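Local coordinates for actin-binding protein (Saccharomyces cerevisiae, PDB 1HQZ) that binds actin filaments, but not actin monomers, through this N-terminal cofilin-homology domain and regulates actin assembly by the ARP2/3 complex, at residues V116-R121 with L132-N137. Residues are numbered along the deposited sequence; the frame is centred on the assembly and turned at random.
Sequences VQVTAR and LMKISN
V116 packs on a flat group of the helix, the peptide linking K134 to I135. Its CG2 sits over one face of that peptide, displaced toward the carbonyl oxygen and the next alpha carbon: V116 CG2 lies 3.6 Å from K134 O and 3.7 Å from I135 CA. These van der Waals contacts illustrate how an aliphatic branch can pack on helix backbone. Placed opposite the backbone N (chi1 -178°), V116 CG1 faces K134 CB at 4.2 Å, while V116 CG2 also reaches I135 CG1 at 4.1 Å. K134, extended beyond CG, crosses V116 at about a right angle and runs on to V118, where V118 CG2 meets K134 CD at 4.2 Å; here the lysine serves as a hydrocarbon rod at the margin of the buried patch. The I135 side chain also touches I82 and V71, and the I135 carbonyl accepts a hydrogen bond from K80 NZ. Q117 and T119, by contrast, touch helix 93-110. Residues 132-136 of the last helix, 128-136, run roughly antiparallel to strand 116-120, with 146° between their N-to-C directions; this border strand of the mixed sheet thus lies between two helices, as in the ADF-homology fold of cofilin.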
loop_
_atom_site.group_PDB
_atom_site.type_symbol
_atom_site.label_atom_id
_atom_site.label_comp_id
_atom_site.label_asym_id
_atom_site.label_seq_id
_atom_site.Cartn_x
_atom_site.Cartn_y
_atom_site.Cartn_z
ATOM N N VAL A 116 -3.159 -8.398 -5.688
ATOM C CA VAL A 116 -4.428 -7.980 -5.100
ATOM C C VAL A 116 -4.456 -6.476 -4.836
ATOM O O VAL A 116 -3.478 -5.903 -4.345
ATOM C CB VAL A 116 -4.670 -8.702 -3.770
ATOM C CG1 VAL A 116 -6.018 -8.298 -3.197
ATOM C CG2 VAL A 116 -4.614 -10.202 -3.977
ATOM N N GLN A 117 -5.580 -5.850 -5.172
ATOM C CA GLN A 117 -5.761 -4.420 -4.968
ATOM C C GLN A 117 -7.012 -4.198 -4.134
ATOM O O GLN A 117 -8.095 -4.628 -4.512
ATOM C CB GLN A 117 -5.917 -3.681 -6.301
ATOM C CG GLN A 117 -6.130 -2.184 -6.117
ATOM C CD GLN A 117 -6.311 -1.415 -7.421
ATOM O OE1 GLN A 117 -6.384 -0.191 -7.410
ATOM N NE2 GLN A 117 -6.386 -2.120 -8.538
ATOM N N VAL A 118 -6.852 -3.508 -3.008
ATOM C CA VAL A 118 -7.951 -3.229 -2.103
ATOM C C VAL A 118 -8.081 -1.746 -1.772
ATOM O O VAL A 118 -7.090 -1.033 -1.656
ATOM C CB VAL A 118 -7.781 -4.007 -0.761
ATOM C CG1 VAL A 118 -8.837 -3.558 0.241
ATOM C CG2 VAL A 118 -7.919 -5.504 -1.002
ATOM N N THR A 119 -9.321 -1.293 -1.640
ATOM C CA THR A 119 -9.615 0.081 -1.267
ATOM C C THR A 119 -10.107 -0.008 0.185
ATOM O O THR A 119 -10.977 -0.825 0.513
ATOM C CB THR A 119 -10.710 0.696 -2.161
ATOM O OG1 THR A 119 -10.190 0.921 -3.481
ATOM C CG2 THR A 119 -11.181 2.026 -1.577
ATOM N N ALA A 120 -9.529 0.810 1.060
ATOM C CA ALA A 120 -9.903 0.789 2.468
ATOM C C ALA A 120 -10.171 2.182 3.022
ATOM O O ALA A 120 -9.571 3.155 2.578
ATOM C CB ALA A 120 -8.804 0.113 3.273
ATOM N N ARG A 121 -11.062 2.256 4.007
ATOM C CA ARG A 121 -11.444 3.510 4.658
ATOM C C ARG A 121 -11.198 3.474 6.165
ATOM O O ARG A 121 -10.983 4.510 6.788
ATOM C CB ARG A 121 -12.922 3.796 4.432
ATOM C CG ARG A 121 -13.278 4.275 3.051
ATOM C CD ARG A 121 -14.785 4.413 2.932
ATOM N NE ARG A 121 -15.361 5.065 4.108
ATOM C CZ ARG A 121 -16.225 4.485 4.935
ATOM N NH1 ARG A 121 -16.624 3.237 4.717
ATOM N NH2 ARG A 121 -16.679 5.149 5.991
ATOM N N LEU A 132 -6.059 -12.219 3.679
ATOM C CA LEU A 132 -5.236 -13.388 3.406
ATOM C C LEU A 132 -5.990 -14.311 2.450
ATOM O O LEU A 132 -5.387 -15.062 1.680
ATOM C CB LEU A 132 -4.886 -14.121 4.710
ATOM C CG LEU A 132 -3.926 -13.386 5.659
ATOM C CD1 LEU A 132 -3.690 -14.221 6.898
ATOM C CD2 LEU A 132 -2.603 -13.116 4.955
ATOM N N MET A 133 -7.318 -14.234 2.495
ATOM C CA MET A 133 -8.164 -15.044 1.625
ATOM C C MET A 133 -8.119 -14.497 0.206
ATOM O O MET A 133 -7.999 -15.255 -0.759
ATOM C CB MET A 133 -9.605 -15.025 2.117
ATOM C CG MET A 133 -10.526 -15.863 1.273
ATOM S SD MET A 133 -12.230 -15.624 1.749
ATOM C CE MET A 133 -12.642 -14.172 0.728
ATOM N N LYS A 134 -8.227 -13.176 0.086
ATOM C CA LYS A 134 -8.175 -12.522 -1.218
ATOM C C LYS A 134 -6.821 -12.780 -1.869
ATOM O O LYS A 134 -6.727 -12.990 -3.080
ATOM C CB LYS A 134 -8.395 -11.013 -1.073
ATOM C CG LYS A 134 -9.794 -10.645 -0.641
ATOM C CD LYS A 134 -10.032 -9.152 -0.761
ATOM C CE LYS A 134 -11.458 -8.783 -0.384
ATOM N NZ LYS A 134 -11.783 -7.407 -0.869
ATOM N N ILE A 135 -5.773 -12.774 -1.050
ATOM C CA ILE A 135 -4.419 -13.004 -1.539
ATOM C C ILE A 135 -4.303 -14.438 -2.047
ATOM O O ILE A 135 -3.734 -14.697 -3.113
ATOM C CB ILE A 135 -3.391 -12.724 -0.411
ATOM C CG1 ILE A 135 -3.291 -11.212 -0.185
ATOM C CG2 ILE A 135 -2.036 -13.315 -0.754
ATOM C CD1 ILE A 135 -2.420 -10.817 0.970
ATOM N N SER A 136 -4.866 -15.367 -1.293
ATOM C CA SER A 136 -4.831 -16.765 -1.671
ATOM C C SER A 136 -5.603 -17.048 -2.965
ATOM O O SER A 136 -5.174 -17.884 -3.756
ATOM C CB SER A 136 -5.377 -17.626 -0.532
ATOM O OG SER A 136 -5.399 -18.989 -0.913
ATOM N N ASN A 137 -6.717 -16.349 -3.187
ATOM C CA ASN A 137 -7.526 -16.530 -4.401
ATOM C C ASN A 137 -7.109 -15.632 -5.579
ATOM O O ASN A 137 -7.791 -15.584 -6.610
ATOM C CB ASN A 137 -9.008 -16.265 -4.111
ATOM C CG ASN A 137 -9.622 -17.305 -3.196
ATOM O OD1 ASN A 137 -9.313 -18.493 -3.297
ATOM N ND2 ASN A 137 -10.506 -16.866 -2.307
#